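Local coordinates for bifunctional GH43-CE protein (Bacteroides eggerthii, PDB 6MLY), which probably hydrolyses arabinoxylan-derived xylosides through a family 43 glycoside hydrolase domain and carries a second, carbohydrate esterase domain, at residues Thr47-Met51 / His483-Arg488; His144-Glu150 / Ser202-Lys206; Asp269-Val273 / Phe450-Asp455; Lys602-Arg606 / Leu655-Gly660; Pro678-Thr682 / Leu712-Ile718. All blocks are in the same frame, centred on the assembly; numbering follows the deposited sequence.

Contact 1. Residues Thr47-Met51 / His483-Arg488; sequences TTMHM and HFMGYR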
# COMPACT_ATOMS: atom_id res chain seq x y z
N THR A 47 13.15 6.38 -18.18
CA THR A 47 13.39 7.37 -17.13
C THR A 47 13.25 6.71 -15.75
O THR A 47 12.28 5.98 -15.49
CB THR A 47 12.43 8.56 -17.27
OG1 THR A 47 12.61 9.18 -18.54
CG2 THR A 47 12.65 9.61 -16.20
N THR A 48 14.26 6.95 -14.89
CA THR A 48 14.23 6.61 -13.47
C THR A 48 14.63 7.82 -12.61
O THR A 48 14.78 7.69 -11.40
CB THR A 48 15.17 5.44 -13.15
OG1 THR A 48 16.51 5.85 -13.46
CG2 THR A 48 14.80 4.18 -13.90
N MET A 49 14.79 8.99 -13.25
CA MET A 49 15.02 10.26 -12.58
C MET A 49 16.21 10.14 -11.61
O MET A 49 17.35 10.01 -12.06
CB MET A 49 13.75 10.70 -11.83
CG MET A 49 12.62 11.11 -12.76
SD MET A 49 10.99 10.94 -12.00
CE MET A 49 9.95 11.09 -13.45
N HIS A 50 15.92 10.11 -10.31
CA HIS A 50 16.90 10.32 -9.25
C HIS A 50 17.53 9.00 -8.79
O HIS A 50 18.32 9.01 -7.85
CB HIS A 50 16.25 11.05 -8.06
CG HIS A 50 15.05 10.35 -7.54
ND1 HIS A 50 13.77 10.76 -7.84
CD2 HIS A 50 14.93 9.23 -6.79
CE1 HIS A 50 12.91 9.94 -7.28
NE2 HIS A 50 13.59 9.00 -6.63
N MET A 51 17.20 7.89 -9.46
CA MET A 51 17.79 6.59 -9.14
C MET A 51 19.21 6.50 -9.71
O MET A 51 19.56 7.17 -10.67
CB MET A 51 16.95 5.44 -9.71
CG MET A 51 15.51 5.44 -9.25
SD MET A 51 15.29 5.52 -7.44
CE MET A 51 15.57 3.80 -7.01
N HIS A 483 7.60 12.11 -5.45
CA HIS A 483 8.86 11.85 -6.12
C HIS A 483 8.69 11.65 -7.64
O HIS A 483 9.67 11.38 -8.33
CB HIS A 483 9.56 10.63 -5.50
CG HIS A 483 9.84 10.74 -4.03
ND1 HIS A 483 10.02 11.95 -3.39
CD2 HIS A 483 10.00 9.78 -3.09
CE1 HIS A 483 10.25 11.73 -2.10
NE2 HIS A 483 10.25 10.41 -1.89
N PHE A 484 7.45 11.75 -8.15
CA PHE A 484 7.16 11.67 -9.60
C PHE A 484 7.55 10.29 -10.15
O PHE A 484 7.87 10.14 -11.34
CB PHE A 484 7.89 12.78 -10.37
CG PHE A 484 7.25 13.25 -11.65
CD1 PHE A 484 7.66 14.45 -12.23
CD2 PHE A 484 6.25 12.53 -12.29
CE1 PHE A 484 7.09 14.90 -13.41
CE2 PHE A 484 5.68 12.99 -13.46
CZ PHE A 484 6.10 14.17 -14.02
N MET A 485 7.51 9.28 -9.28
CA MET A 485 7.97 7.94 -9.57
C MET A 485 6.99 6.94 -8.95
O MET A 485 6.21 7.30 -8.06
CB MET A 485 9.37 7.73 -8.98
CG MET A 485 10.04 6.44 -9.41
SD MET A 485 11.61 6.19 -8.56
CE MET A 485 12.56 7.55 -9.23
N GLY A 486 7.01 5.70 -9.46
CA GLY A 486 6.26 4.60 -8.89
C GLY A 486 6.76 4.26 -7.50
O GLY A 486 7.89 4.61 -7.13
N TYR A 487 5.90 3.60 -6.72
CA TYR A 487 6.29 3.07 -5.43
C TYR A 487 7.28 1.93 -5.66
O TYR A 487 7.04 1.05 -6.48
CB TYR A 487 5.07 2.62 -4.62
CG TYR A 487 4.43 3.72 -3.82
CD1 TYR A 487 3.90 4.84 -4.44
CD2 TYR A 487 4.35 3.66 -2.44
CE1 TYR A 487 3.31 5.86 -3.72
CE2 TYR A 487 3.76 4.67 -1.70
CZ TYR A 487 3.24 5.78 -2.34
OH TYR A 487 2.67 6.78 -1.61
N ARG A 488 8.41 1.99 -4.95
CA ARG A 488 9.43 0.97 -5.02
C ARG A 488 9.52 0.23 -3.68
O ARG A 488 9.31 0.82 -2.62
CB ARG A 488 10.77 1.62 -5.40
CG ARG A 488 10.86 2.09 -6.84
CD ARG A 488 12.24 2.66 -7.16
NE ARG A 488 12.48 2.81 -8.59
CZ ARG A 488 13.14 1.93 -9.35
NH1 ARG A 488 13.72 0.87 -8.81
NH2 ARG A 488 13.22 2.12 -10.66
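Met485 and His50 meet from opposite directions, the thioether methyl CE coming down on one face of the imidazole, displaced toward its rim. The height of that CH-pi contact is doubtful, because the modelled carbons lie too close; Met485 SD sits obliquely, 4.6 Å from the centroid of the His50 ring. Met485 CG is anti to the backbone N (chi1 -171°) and the chain bends only at its last torsion. At the edge of the same imidazole, in its plane, His483 O stands 3.7 Å from His50 CE1. A second methionine contact crosses at about a right angle, with Met49 CE over the Phe484 ring, 4.2 Å from its centroid. Met51 and Arg488 slide past each other in opposite directions, Met51 CE lying 3.5 Å from Arg488 CD, while Met51 CG covers a face of the guanidinium and packs against Met485 CE. Outside the pair, Tyr91 stacks on His483 and meets His50 edge-to-face. The side chain of Phe484 lies about 9 Å from that of Asp143, a predicted catalytic-site residue. Were His50 an alanine, Gly92 N would probably lose its acceptor, ND1, and the Met485 methyl its aromatic surface. No hydrogen bond links the two segments; between them thioethers, rings and the Arg488 guanidinium join the family 43 propeller to the concanavalin-like sandwich, and Gly486 N adds a hydrogen bond to Asp29.

Contact 2. Residues His144-Glu150 / Ser202-Lys206; sequences HSFFFDE and SQLFK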
# COMPACT_ATOMS: atom_id res chain seq x y z
N HIS A 144 14.06 16.46 -25.81
CA HIS A 144 14.70 16.56 -27.11
C HIS A 144 14.65 15.20 -27.81
O HIS A 144 14.74 14.16 -27.17
CB HIS A 144 16.14 17.07 -26.96
CG HIS A 144 17.06 16.14 -26.23
ND1 HIS A 144 17.54 16.42 -24.97
CD2 HIS A 144 17.58 14.95 -26.58
CE1 HIS A 144 18.33 15.44 -24.57
NE2 HIS A 144 18.36 14.52 -25.54
N SER A 145 14.51 15.23 -29.14
CA SER A 145 14.53 14.05 -29.98
C SER A 145 15.49 14.28 -31.15
O SER A 145 15.08 14.74 -32.19
CB SER A 145 13.13 13.71 -30.46
OG SER A 145 13.16 12.74 -31.49
N PHE A 146 16.77 13.96 -30.93
CA PHE A 146 17.82 14.08 -31.95
C PHE A 146 17.59 13.00 -33.02
O PHE A 146 16.95 11.97 -32.74
CB PHE A 146 19.22 13.99 -31.33
CG PHE A 146 19.65 12.61 -30.91
CD1 PHE A 146 20.32 11.78 -31.79
CD2 PHE A 146 19.41 12.14 -29.63
CE1 PHE A 146 20.72 10.51 -31.41
CE2 PHE A 146 19.81 10.87 -29.24
CZ PHE A 146 20.47 10.05 -30.13
N PHE A 147 18.12 13.26 -34.23
CA PHE A 147 17.81 12.49 -35.43
C PHE A 147 18.93 12.64 -36.47
O PHE A 147 19.36 13.76 -36.75
CB PHE A 147 16.48 12.97 -36.03
CG PHE A 147 15.95 12.13 -37.16
CD1 PHE A 147 16.32 12.40 -38.47
CD2 PHE A 147 15.09 11.08 -36.92
CE1 PHE A 147 15.83 11.63 -39.52
CE2 PHE A 147 14.59 10.31 -37.97
CZ PHE A 147 14.97 10.59 -39.26
N PHE A 148 19.35 11.52 -37.05
CA PHE A 148 20.30 11.47 -38.18
C PHE A 148 19.53 11.50 -39.50
O PHE A 148 18.80 10.55 -39.81
CB PHE A 148 21.15 10.21 -38.13
CG PHE A 148 21.90 10.01 -36.84
CD1 PHE A 148 23.16 10.55 -36.66
CD2 PHE A 148 21.34 9.28 -35.80
CE1 PHE A 148 23.85 10.37 -35.47
CE2 PHE A 148 22.02 9.10 -34.61
CZ PHE A 148 23.28 9.65 -34.45
N ASP A 149 19.71 12.57 -40.28
CA ASP A 149 19.04 12.74 -41.58
C ASP A 149 19.97 12.25 -42.70
O ASP A 149 21.19 12.18 -42.53
CB ASP A 149 18.62 14.20 -41.80
CG ASP A 149 17.44 14.35 -42.75
OD1 ASP A 149 16.58 13.44 -42.77
OD2 ASP A 149 17.40 15.37 -43.46
N GLU A 150 19.36 11.94 -43.84
CA GLU A 150 20.07 11.42 -45.01
C GLU A 150 20.68 12.59 -45.81
O GLU A 150 21.38 12.34 -46.79
CB GLU A 150 19.18 10.54 -45.88
CG GLU A 150 17.70 10.60 -45.57
CD GLU A 150 16.83 9.69 -46.41
OE1 GLU A 150 16.87 9.81 -47.64
OE2 GLU A 150 16.13 8.84 -45.82
N SER A 202 8.59 15.31 -27.48
CA SER A 202 8.91 15.24 -28.91
C SER A 202 9.68 13.95 -29.22
O SER A 202 10.64 13.62 -28.53
CB SER A 202 9.69 16.46 -29.34
OG SER A 202 8.86 17.60 -29.40
N GLN A 203 9.22 13.21 -30.24
CA GLN A 203 9.88 12.00 -30.73
C GLN A 203 9.69 11.92 -32.25
O GLN A 203 8.57 11.73 -32.73
CB GLN A 203 9.33 10.75 -30.04
CG GLN A 203 9.68 10.66 -28.56
CD GLN A 203 9.58 9.25 -28.04
OE1 GLN A 203 10.18 8.32 -28.57
NE2 GLN A 203 8.81 9.08 -26.97
N LEU A 204 10.79 12.08 -33.00
CA LEU A 204 10.74 12.19 -34.45
C LEU A 204 11.06 10.84 -35.10
O LEU A 204 12.00 10.15 -34.70
CB LEU A 204 11.72 13.27 -34.92
CG LEU A 204 11.70 13.57 -36.42
CD1 LEU A 204 10.31 14.00 -36.87
CD2 LEU A 204 12.72 14.63 -36.78
N PHE A 205 10.25 10.48 -36.10
CA PHE A 205 10.45 9.30 -36.94
C PHE A 205 10.17 9.68 -38.40
O PHE A 205 9.12 10.25 -38.72
CB PHE A 205 9.54 8.16 -36.47
CG PHE A 205 9.83 7.68 -35.08
CD1 PHE A 205 10.65 6.58 -34.87
CD2 PHE A 205 9.33 8.36 -33.98
CE1 PHE A 205 10.94 6.15 -33.59
CE2 PHE A 205 9.63 7.93 -32.70
CZ PHE A 205 10.43 6.83 -32.50
N LYS A 206 11.13 9.36 -39.27
CA LYS A 206 10.93 9.42 -40.71
C LYS A 206 10.53 8.03 -41.20
O LYS A 206 11.27 7.07 -41.02
CB LYS A 206 12.20 9.93 -41.39
CG LYS A 206 12.03 10.35 -42.85
CD LYS A 206 13.33 10.74 -43.50
CE LYS A 206 13.17 11.13 -44.95
NZ LYS A 206 14.40 11.74 -45.49
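One hydrogen bond crosses between the segments: Leu204 N donates to Ser145 OG at 2.9 Å, nearly straight at 161°. Ser145 OG extends toward the neighbouring strand because it lies opposite its own backbone N (chi1 168°). The strands 145-148 and 203-206 run nearly parallel, their axes 22° apart, yet belong to different antiparallel sheets, as expected for adjacent blades of the family 43 beta-propeller; side chains rather than a backbone ladder bridge them. The apolar part follows, where Phe147 crosses Leu204 at about a right angle, with Phe147 CG 4.1 Å from Leu204 CD2. Farther along the ring, Phe147 CZ touches Lys206 CB at 3.6 Å. Among the charges, the extended chain of Lys206 brings NZ to 3.4 Å from Glu150 OE2 in a salt bridge, and to a long one of 3.9 Å with Asp149 OD1. Tyr211 OH is hydrogen-bonded to both Lys206 NZ and Asp149 OD1 and joins this network. Polarity thus brackets a greasy middle: a buried serine grips a backbone N-H near Ser202, whose side chain is about 5 Å from that of Asp143, a predicted catalytic-site residue, while at the other end two carboxylates probably balance the ammonium.

Contact 3. Residues Asp269-Val273 / Phe450-Asp455; sequences DCGAV and FRNKVD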
# COMPACT_ATOMS: atom_id res chain seq x y z
N ASP A 269 -0.93 6.91 -16.86
CA ASP A 269 -0.73 7.14 -15.42
C ASP A 269 -1.72 6.25 -14.66
O ASP A 269 -2.87 6.64 -14.47
CB ASP A 269 -0.91 8.61 -15.06
CG ASP A 269 0.06 9.54 -15.77
OD1 ASP A 269 1.11 9.04 -16.21
OD2 ASP A 269 -0.24 10.74 -15.88
N CYS A 270 -1.26 5.07 -14.23
CA CYS A 270 -2.12 4.05 -13.58
C CYS A 270 -1.98 4.15 -12.05
O CYS A 270 -2.00 3.13 -11.37
CB CYS A 270 -1.77 2.65 -14.06
SG CYS A 270 -3.18 1.51 -14.14
N GLY A 271 -1.85 5.37 -11.53
CA GLY A 271 -1.86 5.63 -10.08
C GLY A 271 -0.53 5.29 -9.41
O GLY A 271 0.53 5.72 -9.87
N ALA A 272 -0.61 4.52 -8.31
CA ALA A 272 0.50 4.31 -7.36
C ALA A 272 1.64 3.52 -8.02
O ALA A 272 2.80 3.92 -7.93
CB ALA A 272 -0.01 3.60 -6.13
N VAL A 273 1.28 2.41 -8.68
CA VAL A 273 2.25 1.56 -9.39
C VAL A 273 3.16 2.43 -10.26
O VAL A 273 4.36 2.17 -10.36
CB VAL A 273 1.54 0.46 -10.21
CG1 VAL A 273 0.97 0.98 -11.52
CG2 VAL A 273 2.45 -0.74 -10.45
N PHE A 450 -2.92 -3.02 -6.51
CA PHE A 450 -3.17 -1.97 -7.49
C PHE A 450 -4.47 -2.28 -8.25
O PHE A 450 -4.99 -1.41 -8.94
CB PHE A 450 -1.97 -1.82 -8.43
CG PHE A 450 -0.66 -1.51 -7.73
CD1 PHE A 450 -0.43 -0.27 -7.16
CD2 PHE A 450 0.34 -2.47 -7.62
CE1 PHE A 450 0.77 0.02 -6.52
CE2 PHE A 450 1.53 -2.19 -6.98
CZ PHE A 450 1.75 -0.95 -6.42
N ARG A 451 -4.99 -3.51 -8.11
CA ARG A 451 -6.23 -3.95 -8.79
C ARG A 451 -7.25 -2.82 -8.77
O ARG A 451 -7.73 -2.43 -7.70
CB ARG A 451 -6.84 -5.19 -8.12
CG ARG A 451 -6.04 -6.48 -8.30
CD ARG A 451 -6.64 -7.70 -7.60
NE ARG A 451 -6.83 -7.50 -6.17
CZ ARG A 451 -6.56 -8.40 -5.24
NH1 ARG A 451 -6.12 -9.60 -5.57
NH2 ARG A 451 -6.72 -8.09 -3.96
N ASN A 452 -7.58 -2.29 -9.95
CA ASN A 452 -8.56 -1.21 -10.11
C ASN A 452 -8.17 -0.03 -9.20
O ASN A 452 -9.03 0.61 -8.59
CB ASN A 452 -9.99 -1.71 -9.86
CG ASN A 452 -10.47 -2.69 -10.91
OD1 ASN A 452 -11.59 -2.56 -11.42
ND2 ASN A 452 -9.65 -3.67 -11.25
N LYS A 453 -6.86 0.22 -9.10
CA LYS A 453 -6.27 1.40 -8.47
C LYS A 453 -6.72 1.55 -7.01
O LYS A 453 -6.82 2.68 -6.52
CB LYS A 453 -6.60 2.66 -9.29
CG LYS A 453 -5.65 2.92 -10.45
CD LYS A 453 -6.33 3.40 -11.71
CE LYS A 453 -7.12 2.31 -12.41
NZ LYS A 453 -7.52 2.71 -13.78
N VAL A 454 -6.96 0.43 -6.31
CA VAL A 454 -7.31 0.48 -4.89
C VAL A 454 -6.09 1.01 -4.11
O VAL A 454 -6.24 1.77 -3.16
CB VAL A 454 -7.82 -0.87 -4.34
CG1 VAL A 454 -9.09 -1.33 -5.05
CG2 VAL A 454 -6.77 -1.97 -4.36
N ASP A 455 -4.89 0.62 -4.56
CA ASP A 455 -3.61 1.26 -4.21
C ASP A 455 -3.42 1.24 -2.69
O ASP A 455 -3.41 2.30 -2.05
CB ASP A 455 -3.54 2.70 -4.72
CG ASP A 455 -3.40 2.82 -6.23
OD1 ASP A 455 -3.41 1.78 -6.91
OD2 ASP A 455 -3.28 3.97 -6.70
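Phe450 lays its ring against Val273 and Ala272, and the contact can be traced outward along this side chain. From CB, the first torsion (chi1 -57°) sets CG anti to the carbonyl carbon and turns the ring to the 269-273 loop. CG is then 3.9 Å from Val273 CB. On one flank, Phe450 CD1 lies 3.7 Å from that same Val273 CB; on the other, Phe450 CD2 meets Val273 CG2 at 3.9 Å. Beyond them CE1 touches two residues, passing near Val273 N and, at the ring edge and in its plane, reaching Ala272 CB at 3.7 Å. CE2 returns to Val273 CG2, and the tip atom CZ rests 3.9 Å from Val273 CA. Val273 CB is thus centred over the face, 3.7 Å from the Phe450 ring centroid and just 11° off the normal, a CH-pi contact. The two loops belong to different domains: 269-273 connects strands 262-269 and 275-282 of the family 43 propeller, whereas 450-455 turns between the antiparallel strands 441-449 and 456-462 of the concanavalin-like sandwich. Past the ring, a polar link follows, Ala272 N donating to Asp455 OD2 at 3.2 Å with an angle of 144° and approaching from above the carboxylate plane. Gly271, just before it, has a positive phi and brings its CA near Asp455 OD2, where a side chain would collide with the carboxylate. At the solvent side Lys453, bent at its second and third torsions, lays CG 3.8 Å from Cys270 O. Met477 of the sandwich also touches the methyl of Ala272.

Contact 4. Residues Lys602-Arg606 / Leu655-Gly660; sequences KAAIR and LEGNVG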
# COMPACT_ATOMS: atom_id res chain seq x y z
N LYS A 602 -25.34 -2.82 12.32
CA LYS A 602 -26.24 -3.70 11.60
C LYS A 602 -25.94 -3.65 10.10
O LYS A 602 -26.10 -4.66 9.42
CB LYS A 602 -27.69 -3.35 11.93
CG LYS A 602 -28.11 -3.70 13.35
CD LYS A 602 -29.61 -3.75 13.57
CE LYS A 602 -30.01 -4.12 14.99
NZ LYS A 602 -29.57 -5.48 15.36
N ALA A 603 -25.50 -2.49 9.59
CA ALA A 603 -25.14 -2.30 8.16
C ALA A 603 -23.84 -3.02 7.80
O ALA A 603 -23.71 -3.58 6.70
CB ALA A 603 -25.03 -0.83 7.84
N ALA A 604 -22.86 -2.98 8.71
CA ALA A 604 -21.60 -3.69 8.53
C ALA A 604 -21.85 -5.20 8.42
O ALA A 604 -21.25 -5.87 7.59
CB ALA A 604 -20.65 -3.37 9.65
N ILE A 605 -22.77 -5.71 9.25
CA ILE A 605 -23.11 -7.14 9.28
C ILE A 605 -23.85 -7.51 7.99
O ILE A 605 -23.55 -8.54 7.37
CB ILE A 605 -23.93 -7.48 10.55
CG1 ILE A 605 -23.15 -7.18 11.83
CG2 ILE A 605 -24.39 -8.93 10.51
CD1 ILE A 605 -24.03 -6.97 13.05
N ARG A 606 -24.81 -6.68 7.59
CA ARG A 606 -25.55 -6.85 6.34
C ARG A 606 -24.55 -6.98 5.19
O ARG A 606 -24.71 -7.83 4.32
CB ARG A 606 -26.51 -5.68 6.10
CG ARG A 606 -27.87 -5.84 6.77
CD ARG A 606 -28.83 -4.74 6.35
NE ARG A 606 -28.33 -3.41 6.69
CZ ARG A 606 -28.91 -2.59 7.56
NH1 ARG A 606 -30.10 -2.88 8.05
NH2 ARG A 606 -28.30 -1.48 7.95
N LEU A 655 -33.97 0.91 14.63
CA LEU A 655 -32.82 0.18 15.17
C LEU A 655 -31.98 -0.48 14.07
O LEU A 655 -30.82 -0.78 14.32
CB LEU A 655 -33.30 -0.86 16.19
CG LEU A 655 -33.49 -0.35 17.62
CD1 LEU A 655 -34.01 -1.46 18.52
CD2 LEU A 655 -32.19 0.22 18.18
N GLU A 656 -32.55 -0.72 12.88
CA GLU A 656 -31.78 -1.38 11.82
C GLU A 656 -31.18 -0.33 10.86
O GLU A 656 -29.98 -0.32 10.65
CB GLU A 656 -32.60 -2.44 11.08
CG GLU A 656 -31.70 -3.41 10.33
CD GLU A 656 -32.38 -4.61 9.69
OE1 GLU A 656 -33.62 -4.58 9.53
OE2 GLU A 656 -31.66 -5.57 9.35
N GLY A 657 -32.04 0.53 10.30
CA GLY A 657 -31.62 1.69 9.50
C GLY A 657 -31.60 1.39 8.01
O GLY A 657 -32.06 0.34 7.57
N ASN A 658 -31.06 2.34 7.23
CA ASN A 658 -30.97 2.25 5.77
C ASN A 658 -29.59 2.73 5.31
O ASN A 658 -29.49 3.49 4.34
CB ASN A 658 -32.04 3.09 5.08
CG ASN A 658 -33.43 2.77 5.55
OD1 ASN A 658 -33.85 1.61 5.51
ND2 ASN A 658 -34.16 3.78 6.00
N VAL A 659 -28.54 2.27 5.99
CA VAL A 659 -27.21 2.82 5.81
C VAL A 659 -26.66 2.37 4.45
O VAL A 659 -26.39 3.21 3.59
CB VAL A 659 -26.30 2.44 6.99
CG1 VAL A 659 -24.87 2.91 6.80
CG2 VAL A 659 -26.85 2.97 8.31
N GLY A 660 -26.53 1.05 4.26
CA GLY A 660 -25.88 0.49 3.06
C GLY A 660 -26.83 0.34 1.88
O GLY A 660 -27.80 1.09 1.75
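Arg606 turns its guanidinium to Glu656, using one terminal nitrogen for the backbone and the other for the side chain. Arg606 NH2 donates to Glu656 O at 3.4 Å, a weak bond though fairly straight at 155°. NH1 forms a salt bridge of 3.4 Å to Glu656 OE2, the guanidinium and carboxylate planes tilted 34° apart; its exact place is doubtful because this nitrogen is modelled too near Glu656 CG. Glu656 OE2 has a second partner in Ser667 OG. Lys602 sends its aliphatic chain past the same loop, CD lying 3.3 Å from Leu655 O, and its final bend (chi4 -64°) takes NZ away to Thr640 OG1. The two segments sit on helix 596-610 and on the loop after strand 651-654, both in the esterase part, whose mixed, largely parallel sheet and flanking helices fit the alpha/beta hydrolase fold. Within the helix, Lys602 O accepts from Arg606 N at 3.0 Å while lying over one face of the guanidinium. Asp654 OD1 takes weak bonds from both Glu656 N and Gly657 N, consistent with a tight turn at the start of the loop. Farther along, the contact becomes apolar, with Ala603 CB 3.6 Å from Val659 CB.

Contact 5. Residues Pro678-Thr682 / Leu712-Ile718; sequences PIDMT and LALLNPI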
# COMPACT_ATOMS: atom_id res chain seq x y z
N PRO A 678 -20.87 -0.20 28.93
CA PRO A 678 -22.00 0.47 29.58
C PRO A 678 -23.31 -0.09 29.01
O PRO A 678 -23.33 -0.52 27.86
CB PRO A 678 -21.76 1.95 29.23
CG PRO A 678 -21.02 1.93 27.91
CD PRO A 678 -20.18 0.66 27.95
N ILE A 679 -24.38 -0.09 29.81
CA ILE A 679 -25.64 -0.73 29.42
C ILE A 679 -26.81 0.21 29.75
O ILE A 679 -27.56 0.61 28.85
CB ILE A 679 -25.77 -2.12 30.07
CG1 ILE A 679 -25.10 -3.21 29.22
CG2 ILE A 679 -27.22 -2.47 30.37
CD1 ILE A 679 -23.63 -3.42 29.49
N ASP A 680 -26.97 0.54 31.03
CA ASP A 680 -28.11 1.31 31.50
C ASP A 680 -27.62 2.67 32.00
O ASP A 680 -27.10 2.77 33.11
CB ASP A 680 -28.87 0.55 32.59
CG ASP A 680 -30.17 1.21 33.02
OD1 ASP A 680 -30.73 2.00 32.24
OD2 ASP A 680 -30.60 0.93 34.15
N MET A 681 -27.81 3.71 31.18
CA MET A 681 -27.29 5.04 31.49
C MET A 681 -28.22 5.74 32.49
O MET A 681 -27.87 6.81 32.99
CB MET A 681 -27.13 5.90 30.23
CG MET A 681 -26.48 5.18 29.05
SD MET A 681 -25.05 4.15 29.48
CE MET A 681 -25.05 3.05 28.07
N THR A 682 -29.38 5.14 32.78
CA THR A 682 -30.29 5.63 33.82
C THR A 682 -29.69 5.35 35.21
O THR A 682 -30.12 5.95 36.20
CB THR A 682 -31.69 5.03 33.70
OG1 THR A 682 -31.64 3.66 34.09
CG2 THR A 682 -32.26 5.11 32.30
N LEU A 712 -32.65 6.75 26.85
CA LEU A 712 -31.61 5.99 27.56
C LEU A 712 -32.00 4.51 27.66
O LEU A 712 -31.12 3.64 27.64
CB LEU A 712 -31.38 6.59 28.95
CG LEU A 712 -30.69 7.95 28.99
CD1 LEU A 712 -30.21 8.26 30.41
CD2 LEU A 712 -29.53 8.04 28.00
N ALA A 713 -33.30 4.23 27.80
CA ALA A 713 -33.81 2.86 27.85
C ALA A 713 -33.78 2.23 26.45
O ALA A 713 -33.53 1.03 26.31
CB ALA A 713 -35.21 2.85 28.43
N LEU A 714 -34.05 3.04 25.43
CA LEU A 714 -34.09 2.56 24.05
C LEU A 714 -32.70 2.08 23.61
O LEU A 714 -32.62 1.18 22.77
CB LEU A 714 -34.61 3.67 23.13
CG LEU A 714 -36.13 3.83 23.09
CD1 LEU A 714 -36.53 5.06 22.29
CD2 LEU A 714 -36.80 2.58 22.52
N LEU A 715 -31.63 2.67 24.15
CA LEU A 715 -30.26 2.27 23.76
C LEU A 715 -29.70 1.26 24.76
O LEU A 715 -28.60 0.74 24.56
CB LEU A 715 -29.36 3.50 23.59
CG LEU A 715 -28.97 4.29 24.85
CD1 LEU A 715 -27.78 3.67 25.56
CD2 LEU A 715 -28.65 5.73 24.48
N ASN A 716 -30.47 0.96 25.81
CA ASN A 716 -30.15 -0.08 26.79
C ASN A 716 -30.43 -1.46 26.19
O ASN A 716 -31.58 -1.76 25.86
CB ASN A 716 -30.94 0.13 28.08
CG ASN A 716 -30.63 -0.87 29.17
OD1 ASN A 716 -30.09 -1.95 28.91
ND2 ASN A 716 -30.97 -0.53 30.40
N PRO A 717 -29.42 -2.34 26.03
CA PRO A 717 -29.64 -3.68 25.49
C PRO A 717 -30.63 -4.55 26.29
O PRO A 717 -31.31 -5.39 25.70
CB PRO A 717 -28.25 -4.35 25.52
CG PRO A 717 -27.27 -3.21 25.62
CD PRO A 717 -28.00 -2.10 26.34
N ILE A 718 -30.69 -4.36 27.62
CA ILE A 718 -31.56 -5.15 28.52
C ILE A 718 -33.00 -5.15 27.98
O ILE A 718 -33.65 -6.18 27.97
CB ILE A 718 -31.47 -4.65 29.98
CG1 ILE A 718 -30.15 -5.05 30.64
CG2 ILE A 718 -32.67 -5.12 30.79
CD1 ILE A 718 -29.98 -4.55 32.07
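Asn716 is wedged against Ile679 and Asp680, and here the contact is closest. Ile679 O receives a CA-H...O contact from Asn716 CA at 3.4 Å, with an angle of 142° at the hydrogen. Asn716 CG stands opposite the backbone N (chi1 -178°), which carries the amide across the 678-682 loop: OD1 comes to 3.3 Å from Ile679 CG2, while ND2 lies 3.1 Å from Asp680 OD1. The amide and carboxylate planes are turned 33° apart. The same OD1 closes an Asx turn by accepting Ile718 N at 2.8 Å, the donor sitting above the carbonyl plane. Asp680 OD1 accepts a hydrogen bond from Thr682 OG1 at 2.6 Å, and OD2 is held by the guanidinium of Arg683 in a salt bridge. A leucine in place of Asn716 is likely to leave Ile718 N without its turn acceptor and the Asp680 carboxylate facing an apolar branch. The other half is looser and mainly apolar. Met681 CE meets Leu715 CD1 at 3.8 Å, the two side chains crossing at about a right angle, and Met681 CB lies 3.9 Å from Leu712 CD1. On the more open side, Thr682, partly exposed like Ile718, slides along Leu712 in the opposite direction, CG2 against CB. The 678-682 loop follows strand 671-675 of the hydrolase sheet and meets the end of helix 709-714. Phe747 of helix 741-752 covers Ile679, Pro717 and Ile718, while helix 629-639 supplies His632 to Met681 and Leu715 O, and Ser635 and Leu636 to Pro717.

How the contacts relate
From the N terminus, contact 1 opens first, and its loop of more than 400 residues closes only at 483-488, bringing the concanavalin-like sandwich back onto the propeller. Contacts 2 and 3 are nested inside it, one after the other. Contact 2 closes a short loop between two propeller blades, while contact 3 makes a second join between propeller and sandwich. Contacts 1 and 3 touch, Tyr487 CD1 lying 3.8 Å from Ala272 O, and so probably belong to the same propeller-sandwich interface. Contacts 4 and 5 follow in series within the esterase, their centres 20 Å apart, each tying a loop to a helix or helix end. No pair crosses along the chain.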